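Local coordinates for translocator protein bipD (PDB 3NFT), which is required for host-cell invasion, intracellular survival and escape from endocytic vesicles, and probably regulates secretion of the effectors BipB and BipC and their insertion into the target membrane, at residues A[65-70]-A[165-170]; A[90-95]-A[277-282]; A[148-153]-A[221-226]. All blocks are in the same frame, centred on the assembly; numbering follows the deposited sequence. Where two conformers were deposited one is given.

Contact 1: A[65-70]-A[165-170]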
ATOM      1  N   GLY A  65      -3.065 -60.120  25.452  1.00 41.37           N
ATOM      2  CA  GLY A  65      -3.595 -60.474  26.769  1.00 40.11           C
ATOM      3  C   GLY A  65      -3.168 -59.657  27.986  1.00 38.65           C
ATOM      4  O   GLY A  65      -3.786 -59.788  29.044  1.00 39.23           O
ATOM      5  N   ARG A  66      -2.116 -58.844  27.873  0.55 36.99           N
ATOM      6  CA  ARG A  66      -1.676 -58.039  29.023  0.55 35.45           C
ATOM      7  C   ARG A  66      -2.160 -56.589  28.918  0.55 33.91           C
ATOM      8  O   ARG A  66      -2.062 -55.967  27.859  0.55 33.12           O
ATOM      9  CB  ARG A  66      -0.154 -58.115  29.225  0.55 35.44           C
ATOM     10  CG  ARG A  66       0.700 -57.341  28.224  0.55 35.58           C
ATOM     11  CD  ARG A  66       2.157 -57.815  28.289  0.55 35.31           C
ATOM     12  NE  ARG A  66       2.275 -59.210  27.857  0.55 34.79           N
ATOM     13  CZ  ARG A  66       2.372 -59.611  26.592  0.55 35.07           C
ATOM     14  NH1 ARG A  66       2.384 -58.734  25.594  0.55 34.67           N
ATOM     15  NH2 ARG A  66       2.466 -60.908  26.321  0.55 35.58           N
ATOM     16  N   PHE A  67      -2.679 -56.082  30.032  1.00 32.58           N
ATOM     17  CA  PHE A  67      -3.216 -54.712  30.120  1.00 30.69           C
ATOM     18  C   PHE A  67      -2.047 -53.749  30.055  1.00 28.59           C
ATOM     19  O   PHE A  67      -1.039 -53.936  30.746  1.00 28.64           O
ATOM     20  CB  PHE A  67      -3.996 -54.492  31.420  1.00 30.97           C
ATOM     21  CG  PHE A  67      -4.641 -53.127  31.523  1.00 30.80           C
ATOM     22  CD1 PHE A  67      -5.892 -52.896  30.982  1.00 30.81           C
ATOM     23  CD2 PHE A  67      -3.995 -52.079  32.164  1.00 31.51           C
ATOM     24  CE1 PHE A  67      -6.492 -51.644  31.071  1.00 30.21           C
ATOM     25  CE2 PHE A  67      -4.582 -50.825  32.255  1.00 31.12           C
ATOM     26  CZ  PHE A  67      -5.843 -50.612  31.696  1.00 30.54           C
ATOM     27  N   VAL A  68      -2.165 -52.759  29.189  1.00 25.73           N
ATOM     28  CA  VAL A  68      -1.134 -51.767  28.985  1.00 25.15           C
ATOM     29  C   VAL A  68      -1.751 -50.418  29.306  1.00 24.23           C
ATOM     30  O   VAL A  68      -2.782 -50.040  28.732  1.00 22.90           O
ATOM     31  CB  VAL A  68      -0.606 -51.829  27.551  1.00 25.33           C
ATOM     32  CG1 VAL A  68       0.395 -50.706  27.282  1.00 26.88           C
ATOM     33  CG2 VAL A  68       0.038 -53.190  27.291  1.00 28.15           C
ATOM     34  N   ASP A  69      -1.179 -49.710  30.271  1.00 23.64           N
ATOM     35  CA  ASP A  69      -1.710 -48.400  30.623  1.00 23.77           C
ATOM     36  C   ASP A  69      -1.587 -47.490  29.408  1.00 22.57           C
ATOM     37  O   ASP A  69      -0.696 -47.641  28.567  1.00 23.42           O
ATOM     38  CB  ASP A  69      -0.966 -47.793  31.827  1.00 25.14           C
ATOM     39  CG  ASP A  69      -1.405 -48.397  33.162  1.00 28.24           C
ATOM     40  OD1 ASP A  69      -2.557 -48.179  33.615  1.00 31.57           O
ATOM     41  OD2 ASP A  69      -0.568 -49.057  33.797  1.00 30.75           O
ATOM     42  N   GLY A  70      -2.502 -46.545  29.297  1.00 20.28           N
ATOM     43  CA  GLY A  70      -2.414 -45.560  28.237  1.00 19.16           C
ATOM     44  C   GLY A  70      -1.289 -44.568  28.514  1.00 17.82           C
ATOM     45  O   GLY A  70      -0.565 -44.703  29.504  1.00 19.94           O
ATOM     46  N   ILE A 165     -11.433 -46.172  31.816  1.00 10.07           N
ATOM     47  CA  ILE A 165     -11.183 -47.397  31.116  1.00 10.42           C
ATOM     48  C   ILE A 165     -10.285 -48.228  31.994  1.00 11.70           C
ATOM     49  O   ILE A 165      -9.226 -47.733  32.449  1.00 13.34           O
ATOM     50  CB  ILE A 165     -10.489 -47.123  29.764  1.00 11.08           C
ATOM     51  CG1 ILE A 165     -11.398 -46.246  28.883  1.00 10.47           C
ATOM     52  CG2 ILE A 165     -10.054 -48.418  29.099  1.00 11.49           C
ATOM     53  CD1 ILE A 165     -10.717 -45.670  27.674  1.00 13.50           C
ATOM     54  N   SER A 166     -10.665 -49.474  32.208  1.00 12.80           N
ATOM     55  CA  SER A 166      -9.889 -50.360  33.074  1.00 14.51           C
ATOM     56  C   SER A 166      -9.979 -51.814  32.646  1.00 15.90           C
ATOM     57  O   SER A 166     -10.842 -52.195  31.853  1.00 15.53           O
ATOM     58  CB  SER A 166     -10.364 -50.186  34.506  1.00 14.98           C
ATOM     59  OG  SER A 166     -11.715 -50.600  34.668  1.00 18.03           O
ATOM     60  N   ALA A 167      -9.081 -52.635  33.175  1.00 18.65           N
ATOM     61  CA  ALA A 167      -9.116 -54.070  32.970  1.00 19.78           C
ATOM     62  C   ALA A 167     -10.274 -54.688  33.738  1.00 22.70           C
ATOM     63  O   ALA A 167     -10.488 -54.382  34.921  1.00 22.37           O
ATOM     64  CB  ALA A 167      -7.774 -54.711  33.455  1.00 19.91           C
ATOM     65  N   LYS A 168     -10.992 -55.590  33.070  1.00 25.66           N
ATOM     66  CA  LYS A 168     -12.060 -56.378  33.688  1.00 29.03           C
ATOM     67  C   LYS A 168     -11.739 -57.841  33.411  1.00 31.57           C
ATOM     68  O   LYS A 168     -11.448 -58.206  32.277  1.00 31.94           O
ATOM     69  CB  LYS A 168     -13.417 -56.009  33.069  1.00 29.05           C
ATOM     70  CG  LYS A 168     -14.627 -56.758  33.638  1.00 30.32           C
ATOM     71  CD  LYS A 168     -15.030 -56.203  34.970  1.00 32.39           C
ATOM     72  CE  LYS A 168     -16.102 -57.034  35.622  1.00 33.93           C
ATOM     73  NZ  LYS A 168     -16.451 -56.450  36.939  1.00 35.45           N
ATOM     74  N   ASP A 169     -11.800 -58.692  34.427  1.00 35.36           N
ATOM     75  CA  ASP A 169     -11.584 -60.126  34.218  1.00 37.75           C
ATOM     76  C   ASP A 169     -10.169 -60.318  33.685  1.00 39.57           C
ATOM     77  O   ASP A 169      -9.315 -59.460  33.864  1.00 40.70           O
ATOM     78  CB  ASP A 169     -12.612 -60.710  33.224  1.00 38.19           C
ATOM     79  CG  ASP A 169     -14.036 -60.343  33.564  1.00 39.66           C
ATOM     80  OD1 ASP A 169     -14.428 -60.431  34.755  1.00 40.84           O
ATOM     81  OD2 ASP A 169     -14.772 -59.971  32.628  1.00 41.10           O
ATOM     82  N   ASP A 170      -9.921 -61.423  33.001  1.00 41.27           N
ATOM     83  CA  ASP A 170      -8.588 -61.680  32.466  1.00 42.00           C
ATOM     84  C   ASP A 170      -8.445 -61.223  31.022  1.00 40.17           C
ATOM     85  O   ASP A 170      -7.327 -61.060  30.530  1.00 40.27           O
ATOM     86  CB  ASP A 170      -8.280 -63.168  32.610  1.00 43.05           C
ATOM     87  CG  ASP A 170      -8.350 -63.625  34.061  1.00 46.12           C
ATOM     88  OD1 ASP A 170      -7.394 -63.336  34.826  1.00 49.08           O
ATOM     89  OD2 ASP A 170      -9.368 -64.257  34.438  1.00 48.44           O
TER
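F67 and A167 meet where a small β-hairpin, formed by strands 61-63 and 66-68, lies against strand 165-168, an outermost strand of a three-stranded antiparallel sheet. The two strands run in opposite senses, but they share no hydrogen bonds and stay apart as separate sheets; the backbones approach to 6.6 Å between F67 CA and A167 CA, and the gap is bridged by side chains.

The tight part is the phenyl ring. With CG anti to the backbone N (chi1 -176°), the ring is carried from the hairpin toward strand 165-168, and its CD1/CE1 flank does the touching. F67 CD1 rests on A167 CB at 3.6 Å, while CE1 reaches past the methyl to the peptide link, 3.5 Å from A167 N and 3.8 Å from S166 C. The backbone meets the ring obliquely. A small alanine fits here because its single methyl lets the ring come down onto the main chain. P60 and R62, close by in the chain, and M173 of strand 172-175 also touch F67, which thus joins the hairpin to two strands of the larger sheet.

Toward the turns the contact opens out. G65 and D170, both exposed, approach through their carbonyl oxygens, with G65 O and D170 O 4.0 Å apart and no bond between them. G65 has a positive phi of 93°, at which a CB would press on the preceding carbonyl oxygen, and glycine therefore suits this hairpin turn. The hairpin probably belongs to the N-terminal chaperone domain. The far edge of the F67 ring meets the carboxylate of D69, just past the strand: D69 OD1 lies in the ring plane, 3.6 Å from F67 CE2.

Contact 2: A[90-95]-A[277-282]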
ATOM      1  N   ARG A  90       3.973 -10.232  19.411  1.00 13.96           N
ATOM      2  CA  ARG A  90       4.416  -8.966  20.036  1.00 15.47           C
ATOM      3  C   ARG A  90       5.728  -8.488  19.402  1.00 14.87           C
ATOM      4  O   ARG A  90       5.879  -7.313  19.032  1.00 14.82           O
ATOM      5  CB  ARG A  90       4.569  -9.120  21.548  1.00 17.72           C
ATOM      6  CG  ARG A  90       3.248  -9.292  22.259  1.00 24.44           C
ATOM      7  CD  ARG A  90       3.392  -9.050  23.785  1.00 31.85           C
ATOM      8  NE  ARG A  90       2.446  -9.835  24.588  1.00 38.45           N
ATOM      9  CZ  ARG A  90       1.116  -9.716  24.557  1.00 42.41           C
ATOM     10  NH1 ARG A  90       0.509  -8.850  23.746  1.00 43.97           N
ATOM     11  NH2 ARG A  90       0.375 -10.487  25.346  1.00 44.55           N
ATOM     12  N   ALA A  91       6.651  -9.422  19.209  1.00 13.87           N
ATOM     13  CA  ALA A  91       7.942  -9.083  18.621  1.00 13.15           C
ATOM     14  C   ALA A  91       7.785  -8.605  17.181  1.00 12.46           C
ATOM     15  O   ALA A  91       8.430  -7.648  16.738  1.00 13.25           O
ATOM     16  CB  ALA A  91       8.890 -10.270  18.714  1.00 13.22           C
ATOM     17  N   GLN A  92       6.893  -9.266  16.444  1.00 11.79           N
ATOM     18  CA  GLN A  92       6.639  -8.871  15.070  1.00 12.12           C
ATOM     19  C   GLN A  92       6.036  -7.474  14.996  1.00 13.58           C
ATOM     20  O   GLN A  92       6.444  -6.645  14.173  1.00 13.33           O
ATOM     21  CB  GLN A  92       5.702  -9.857  14.404  1.00 11.45           C
ATOM     22  CG  GLN A  92       6.274 -11.200  14.088  1.00 11.59           C
ATOM     23  CD  GLN A  92       5.222 -12.162  13.552  1.00 12.66           C
ATOM     24  OE1 GLN A  92       4.124 -12.249  14.103  1.00 12.19           O
ATOM     25  NE2 GLN A  92       5.569 -12.918  12.480  1.00 13.20           N
ATOM     26  N   ARG A  93       5.032  -7.223  15.833  1.00 14.37           N
ATOM     27  CA  ARG A  93       4.392  -5.900  15.863  1.00 16.59           C
ATOM     28  C   ARG A  93       5.395  -4.810  16.222  1.00 16.92           C
ATOM     29  O   ARG A  93       5.401  -3.727  15.625  1.00 17.28           O
ATOM     30  CB  ARG A  93       3.223  -5.889  16.855  1.00 17.79           C
ATOM     31  CG  ARG A  93       2.401  -4.593  16.774  1.00 22.59           C
ATOM     32  CD  ARG A  93       1.132  -4.612  17.627  1.00 27.97           C
ATOM     33  NE  ARG A  93       0.344  -3.378  17.439  1.00 33.46           N
ATOM     34  CZ  ARG A  93      -0.742  -3.245  16.671  1.00 35.80           C
ATOM     35  NH1 ARG A  93      -1.248  -4.264  15.980  1.00 36.30           N
ATOM     36  NH2 ARG A  93      -1.353  -2.062  16.608  1.00 37.57           N
ATOM     37  N   ASN A  94       6.234  -5.095  17.215  1.00 17.28           N
ATOM     38  CA  ASN A  94       7.251  -4.129  17.654  1.00 18.00           C
ATOM     39  C   ASN A  94       8.191  -3.773  16.502  1.00 17.04           C
ATOM     40  O   ASN A  94       8.524  -2.600  16.306  1.00 18.07           O
ATOM     41  CB  ASN A  94       8.066  -4.676  18.825  1.00 18.58           C
ATOM     42  CG  ASN A  94       7.316  -4.671  20.158  1.00 22.05           C
ATOM     43  OD1 ASN A  94       7.784  -5.286  21.122  1.00 27.15           O
ATOM     44  ND2 ASN A  94       6.177  -3.993  20.228  1.00 24.28           N
ATOM     45  N   LEU A  95       8.614  -4.774  15.735  1.00 15.78           N
ATOM     46  CA  LEU A  95       9.520  -4.525  14.618  1.00 15.21           C
ATOM     47  C   LEU A  95       8.822  -3.680  13.539  1.00 15.20           C
ATOM     48  O   LEU A  95       9.394  -2.766  12.978  1.00 16.41           O
ATOM     49  CB  LEU A  95      10.056  -5.840  14.048  1.00 15.37           C
ATOM     50  CG  LEU A  95      10.991  -5.772  12.831  1.00 15.56           C
ATOM     51  CD1 LEU A  95      12.121  -4.756  13.020  1.00 17.92           C
ATOM     52  CD2 LEU A  95      11.572  -7.153  12.502  1.00 16.03           C
ATOM     53  N   SER A 277       6.637 -16.735   7.420  1.00 12.26           N
ATOM     54  CA  SER A 277       7.496 -16.523   6.255  1.00 13.86           C
ATOM     55  C   SER A 277       7.127 -15.227   5.534  1.00 13.98           C
ATOM     56  O   SER A 277       7.999 -14.421   5.205  1.00 14.47           O
ATOM     57  CB  SER A 277       7.430 -17.734   5.320  1.00 15.12           C
ATOM     58  OG  SER A 277       8.197 -17.511   4.151  1.00 20.75           O
ATOM     59  N   ASN A 278       5.820 -15.009   5.312  1.00 13.66           N
ATOM     60  CA  ASN A 278       5.341 -13.751   4.729  1.00 14.17           C
ATOM     61  C   ASN A 278       5.758 -12.523   5.553  1.00 13.48           C
ATOM     62  O   ASN A 278       6.114 -11.480   4.994  1.00 14.25           O
ATOM     63  CB  ASN A 278       3.819 -13.767   4.550  1.00 15.18           C
ATOM     64  CG  ASN A 278       3.373 -14.562   3.327  1.00 16.96           C
ATOM     65  OD1 ASN A 278       4.190 -14.927   2.470  1.00 21.32           O
ATOM     66  ND2 ASN A 278       2.054 -14.784   3.202  1.00 21.61           N
ATOM     67  N   PHE A 279       5.735 -12.639   6.880  1.00 12.49           N
ATOM     68  CA  PHE A 279       6.160 -11.537   7.719  1.00 12.24           C
ATOM     69  C   PHE A 279       7.649 -11.233   7.502  1.00 12.40           C
ATOM     70  O   PHE A 279       8.039 -10.088   7.306  1.00 12.84           O
ATOM     71  CB  PHE A 279       5.930 -11.796   9.207  1.00 12.98           C
ATOM     72  CG  PHE A 279       6.494 -10.717  10.069  1.00 12.59           C
ATOM     73  CD1 PHE A 279       5.743  -9.588  10.391  1.00 13.83           C
ATOM     74  CD2 PHE A 279       7.796 -10.799  10.546  1.00 14.28           C
ATOM     75  CE1 PHE A 279       6.272  -8.572  11.169  1.00 14.81           C
ATOM     76  CE2 PHE A 279       8.319  -9.762  11.339  1.00 13.68           C
ATOM     77  CZ  PHE A 279       7.563  -8.652  11.619  1.00 15.13           C
ATOM     78  N   ASP A 280       8.460 -12.275   7.536  1.00 13.01           N
ATOM     79  CA  ASP A 280       9.895 -12.097   7.311  1.00 13.56           C
ATOM     80  C   ASP A 280      10.155 -11.420   5.956  1.00 14.35           C
ATOM     81  O   ASP A 280      10.990 -10.510   5.852  1.00 14.77           O
ATOM     82  CB  ASP A 280      10.599 -13.438   7.410  1.00 14.78           C
ATOM     83  CG  ASP A 280      10.659 -13.966   8.835  1.00 16.17           C
ATOM     84  OD1 ASP A 280      11.204 -15.080   9.027  1.00 20.45           O
ATOM     85  OD2 ASP A 280      10.209 -13.264   9.777  1.00 17.05           O
ATOM     86  N   ASN A 281       9.451 -11.863   4.920  1.00 14.39           N
ATOM     87  CA  ASN A 281       9.569 -11.246   3.598  1.00 16.26           C
ATOM     88  C   ASN A 281       9.114  -9.798   3.587  1.00 15.66           C
ATOM     89  O   ASN A 281       9.747  -8.944   2.965  1.00 16.03           O
ATOM     90  CB  ASN A 281       8.759 -12.016   2.569  1.00 17.12           C
ATOM     91  CG  ASN A 281       9.374 -13.342   2.206  1.00 21.50           C
ATOM     92  OD1 ASN A 281      10.550 -13.597   2.479  1.00 26.62           O
ATOM     93  ND2 ASN A 281       8.581 -14.202   1.580  1.00 24.51           N
ATOM     94  N   LEU A 282       8.025  -9.508   4.289  1.00 15.48           N
ATOM     95  CA  LEU A 282       7.555  -8.127   4.453  1.00 15.89           C
ATOM     96  C   LEU A 282       8.617  -7.219   5.067  1.00 15.33           C
ATOM     97  O   LEU A 282       8.873  -6.122   4.569  1.00 14.84           O
ATOM     98  CB  LEU A 282       6.267  -8.074   5.276  1.00 15.94           C
ATOM     99  CG  LEU A 282       5.686  -6.707   5.676  1.00 18.31           C
ATOM    100  CD1 LEU A 282       5.300  -5.863   4.439  1.00 19.42           C
ATOM    101  CD2 LEU A 282       4.476  -6.877   6.629  1.00 18.49           C
TER
HETATM  102  O   HOH W   1       7.990 -14.358  11.307  1.00 13.46           O
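F279 lays one face of its ring beneath the aliphatic part of Q92, joining helix 244-295 to helix 76-103. Just before it, N278 ND2 is hydrogen-bonded to D120 of the second subunit. F279, with CG anti to the backbone N (chi1 174°), extends toward helix 76-103. Q92 CG sits 3.6 Å from the F279 ring centroid and 8° off the normal, a CH-pi contact. Glutamine suits the place because its methylenes cover the ring while its amide heads back toward the root of the phenyl, bringing Q92 NE2 to 3.4 Å from F279 CG; amide and ring planes are 45° apart. At the far end F279 CZ is 3.4 Å from Q92 O, and L95 CD2 lies loosely at the edge, 4.3 Å from F279 CE2. D280 OD2 accepts from a water at 2.9 Å; that water also takes a weak bond from Q92 NE2, which bonds weakly to N276 OD1 too. N281 packs on L293 of the second subunit, L282 on its I122. Within the chain, I137 of helix 121-160 touches Q92 and F279, L96 of helix 76-103 touches F279 and L282, and L33 of helix 30-35 packs on L95 and D280.

Contact 3: A[148-153]-A[221-226]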
ATOM      1  N   THR A 148      -5.034 -23.675  19.441  1.00  9.35           N
ATOM      2  CA  THR A 148      -4.144 -24.429  20.305  1.00  8.74           C
ATOM      3  C   THR A 148      -4.806 -24.699  21.657  1.00  8.74           C
ATOM      4  O   THR A 148      -4.620 -25.754  22.250  1.00  9.60           O
ATOM      5  CB  THR A 148      -2.774 -23.735  20.468  1.00  9.13           C
ATOM      6  OG1 THR A 148      -2.193 -23.549  19.159  1.00 11.55           O
ATOM      7  CG2 THR A 148      -1.833 -24.566  21.344  1.00 10.59           C
ATOM      8  N   LYS A 149      -5.593 -23.742  22.149  1.00  9.33           N
ATOM      9  CA  LYS A 149      -6.376 -24.013  23.342  1.00 10.12           C
ATOM     10  C   LYS A 149      -7.359 -25.163  23.152  1.00  9.58           C
ATOM     11  O   LYS A 149      -7.518 -26.036  24.019  1.00  9.68           O
ATOM     12  CB  LYS A 149      -7.109 -22.743  23.762  1.00 11.93           C
ATOM     13  CG  LYS A 149      -7.999 -22.951  24.934  1.00 17.26           C
ATOM     14  CD  LYS A 149      -7.289 -23.263  26.226  1.00 24.39           C
ATOM     15  CE  LYS A 149      -8.237 -22.981  27.404  1.00 26.93           C
ATOM     16  NZ  LYS A 149      -7.810 -23.632  28.648  1.00 32.26           N
ATOM     17  N   TYR A 150      -8.047 -25.166  22.018  1.00  9.23           N
ATOM     18  CA  TYR A 150      -8.896 -26.292  21.636  1.00  8.72           C
ATOM     19  C   TYR A 150      -8.143 -27.610  21.631  1.00  7.97           C
ATOM     20  O   TYR A 150      -8.560 -28.601  22.208  1.00  9.00           O
ATOM     21  CB  TYR A 150      -9.487 -26.022  20.273  1.00  9.58           C
ATOM     22  CG  TYR A 150      -9.977 -27.212  19.464  1.00  9.21           C
ATOM     23  CD1 TYR A 150     -11.018 -28.033  19.909  1.00  9.56           C
ATOM     24  CD2 TYR A 150      -9.455 -27.477  18.217  1.00 11.24           C
ATOM     25  CE1 TYR A 150     -11.480 -29.067  19.142  1.00 11.82           C
ATOM     26  CE2 TYR A 150      -9.911 -28.525  17.437  1.00 10.30           C
ATOM     27  CZ  TYR A 150     -10.932 -29.326  17.903  1.00 10.40           C
ATOM     28  OH  TYR A 150     -11.408 -30.345  17.116  1.00 11.17           O
ATOM     29  N   PHE A 151      -6.989 -27.583  20.962  1.00  7.96           N
ATOM     30  CA  PHE A 151      -6.133 -28.764  20.793  1.00  6.84           C
ATOM     31  C   PHE A 151      -5.731 -29.286  22.170  1.00  7.17           C
ATOM     32  O   PHE A 151      -5.790 -30.478  22.415  1.00  7.82           O
ATOM     33  CB  PHE A 151      -4.933 -28.332  19.947  1.00  7.30           C
ATOM     34  CG  PHE A 151      -4.101 -29.443  19.353  1.00  8.00           C
ATOM     35  CD1 PHE A 151      -4.668 -30.535  18.718  1.00  8.34           C
ATOM     36  CD2 PHE A 151      -2.703 -29.302  19.339  1.00  8.86           C
ATOM     37  CE1 PHE A 151      -3.880 -31.505  18.097  1.00 10.03           C
ATOM     38  CE2 PHE A 151      -1.917 -30.247  18.706  1.00  8.80           C
ATOM     39  CZ  PHE A 151      -2.496 -31.348  18.097  1.00  9.87           C
ATOM     40  N   GLN A 152      -5.355 -28.354  23.060  1.00  7.89           N
ATOM     41  CA  GLN A 152      -5.028 -28.626  24.439  1.00  7.78           C
ATOM     42  C   GLN A 152      -6.175 -29.245  25.193  1.00  7.58           C
ATOM     43  O   GLN A 152      -5.998 -30.197  25.944  1.00  8.08           O
ATOM     44  CB  GLN A 152      -4.522 -27.356  25.139  1.00  8.01           C
ATOM     45  CG  GLN A 152      -4.020 -27.501  26.561  1.00  9.18           C
ATOM     46  CD  GLN A 152      -3.406 -26.196  27.074  1.00 13.31           C
ATOM     47  OE1 GLN A 152      -3.523 -25.149  26.437  1.00 20.02           O
ATOM     48  NE2 GLN A 152      -2.730 -26.249  28.196  1.00 13.78           N
ATOM     49  N   SER A 153      -7.377 -28.705  24.990  0.51  8.47           N
ATOM     50  CA  SER A 153      -8.537 -29.188  25.727  0.51  8.54           C
ATOM     51  C   SER A 153      -8.914 -30.607  25.282  1.00  8.04           C
ATOM     52  O   SER A 153      -9.390 -31.410  26.080  1.00  8.61           O
ATOM     53  CB  SER A 153      -9.725 -28.225  25.568  0.51  9.11           C
ATOM     54  OG  SER A 153     -10.268 -28.268  24.264  0.51  9.91           O
ATOM     55  N   VAL A 221     -14.925 -16.389  14.688  1.00 16.03           N
ATOM     56  CA  VAL A 221     -14.461 -17.705  14.327  1.00 15.60           C
ATOM     57  C   VAL A 221     -14.817 -18.687  15.430  1.00 15.11           C
ATOM     58  O   VAL A 221     -14.451 -18.486  16.596  1.00 15.24           O
ATOM     59  CB  VAL A 221     -12.945 -17.724  14.109  1.00 15.13           C
ATOM     60  CG1 VAL A 221     -12.527 -19.093  13.607  1.00 13.90           C
ATOM     61  CG2 VAL A 221     -12.532 -16.629  13.120  1.00 17.30           C
ATOM     62  N   THR A 222     -15.531 -19.744  15.055  1.00 15.40           N
ATOM     63  CA  THR A 222     -15.879 -20.833  15.958  1.00 15.14           C
ATOM     64  C   THR A 222     -15.291 -22.140  15.407  1.00 14.83           C
ATOM     65  O   THR A 222     -15.053 -22.280  14.202  1.00 14.86           O
ATOM     66  CB  THR A 222     -17.407 -20.982  16.113  1.00 16.10           C
ATOM     67  OG1 THR A 222     -17.994 -21.113  14.826  1.00 17.91           O
ATOM     68  CG2 THR A 222     -18.003 -19.775  16.835  1.00 17.19           C
ATOM     69  N   ILE A 223     -15.051 -23.081  16.299  1.00 13.83           N
ATOM     70  CA  ILE A 223     -14.435 -24.347  15.967  1.00 13.18           C
ATOM     71  C   ILE A 223     -15.521 -25.376  15.704  1.00 12.41           C
ATOM     72  O   ILE A 223     -16.438 -25.548  16.531  1.00 13.10           O
ATOM     73  CB  ILE A 223     -13.531 -24.789  17.110  1.00 13.44           C
ATOM     74  CG1 ILE A 223     -12.439 -23.729  17.336  1.00 16.24           C
ATOM     75  CG2 ILE A 223     -12.947 -26.167  16.850  1.00 13.66           C
ATOM     76  CD1 ILE A 223     -11.706 -23.950  18.571  1.00 16.58           C
ATOM     77  N   ASN A 224     -15.445 -26.038  14.556  1.00 12.17           N
ATOM     78  CA  ASN A 224     -16.428 -27.058  14.183  1.00 12.45           C
ATOM     79  C   ASN A 224     -16.302 -28.234  15.175  1.00 12.36           C
ATOM     80  O   ASN A 224     -15.226 -28.854  15.266  1.00 11.83           O
ATOM     81  CB  ASN A 224     -16.159 -27.504  12.732  1.00 14.05           C
ATOM     82  CG  ASN A 224     -17.168 -28.466  12.203  1.00 16.36           C
ATOM     83  OD1 ASN A 224     -17.923 -29.101  12.952  1.00 18.95           O
ATOM     84  ND2 ASN A 224     -17.179 -28.611  10.861  1.00 19.29           N
ATOM     85  N   PRO A 225     -17.394 -28.557  15.903  1.00 12.14           N
ATOM     86  CA  PRO A 225     -17.339 -29.618  16.891  1.00 12.28           C
ATOM     87  C   PRO A 225     -17.540 -31.037  16.341  1.00 12.00           C
ATOM     88  O   PRO A 225     -17.705 -31.977  17.107  1.00 12.62           O
ATOM     89  CB  PRO A 225     -18.461 -29.255  17.842  1.00 12.59           C
ATOM     90  CG  PRO A 225     -19.478 -28.627  16.930  1.00 12.63           C
ATOM     91  CD  PRO A 225     -18.700 -27.869  15.894  1.00 12.11           C
ATOM     92  N   ASP A 226     -17.506 -31.192  15.028  1.00 13.06           N
ATOM     93  CA  ASP A 226     -17.925 -32.443  14.403  1.00 13.87           C
ATOM     94  C   ASP A 226     -17.099 -33.657  14.867  1.00 13.39           C
ATOM     95  O   ASP A 226     -17.650 -34.713  15.159  1.00 12.64           O
ATOM     96  CB  ASP A 226     -17.961 -32.371  12.864  1.00 14.63           C
ATOM     97  CG  ASP A 226     -16.614 -31.997  12.210  1.00 16.35           C
ATOM     98  OD1 ASP A 226     -16.525 -32.217  10.988  1.00 19.93           O
ATOM     99  OD2 ASP A 226     -15.706 -31.430  12.847  1.00 18.86           O
TER
HETATM  100  O   HOH W   2     -14.237 -31.203  16.585  1.00 13.23           O
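Y150 receives I223 on one face of its ring, the buried heart of a contact between a long helix and a small sheet. I223 CG2 stands 3.7 Å from the Y150 ring centroid, 5° off the normal, so the methyl makes a CH-pi contact close to the ring centre. The other branch runs back toward the helix and sets I223 CD1 3.5 Å from Y150 CB. A β-branched isoleucine suits this position: CG2, anti to the backbone N, takes the ring while the CG1 arm fills in at its root. Tyrosine combines a flat apolar ring for the isoleucine with a hydroxyl at its tip. This hydroxyl and N224 share a water, 3.0 Å from Y150 OH, which donates to N224 O at 2.9 Å.

One shell further out, S153 OG, in one of two conformers, donates back to Y150 O (2.7 Å), and N224 shapes the end of strand 220-223. Its OD1 accepts from D226 N at 3.0 Å, an Asx turn in which the donor lies above the carbonyl plane, 41° out of it. P225, at the N-cap position, leads into helix 226-233, and the backbone of N224 is hydrogen-bonded to that of A212. L191 packs on Y150 and P192 on I223. Through Y150, helix 121-160 packs against strand 220-223, the central strand of the small sheet between 193-195 and 213-215, while I261 of helix 244-295 also touches Y150.

How the contacts relate
Along the chain the segments come in the order 65-70, 90-95, 148-153, 165-170, 221-226 and 277-282. In this order the segments of contact 1 alternate with those of both others, whereas both segments of contact 3 fall between those of contact 2. Contacts 1 and 2 lie on opposite sides of the chain's centre, their centres about 50 Å apart; contact 3 is about 31 Å from contact 1 and 26 Å from contact 2, centre to centre. Helices 76-103, 121-160 and 244-295 connect these places in an elongated bundle, two of them largely within predicted coiled coils. In contact 2 helix 76-103 packs on helix 244-295, consistent with an N-terminal domain that shields the coiled-coil region from premature oligomerization.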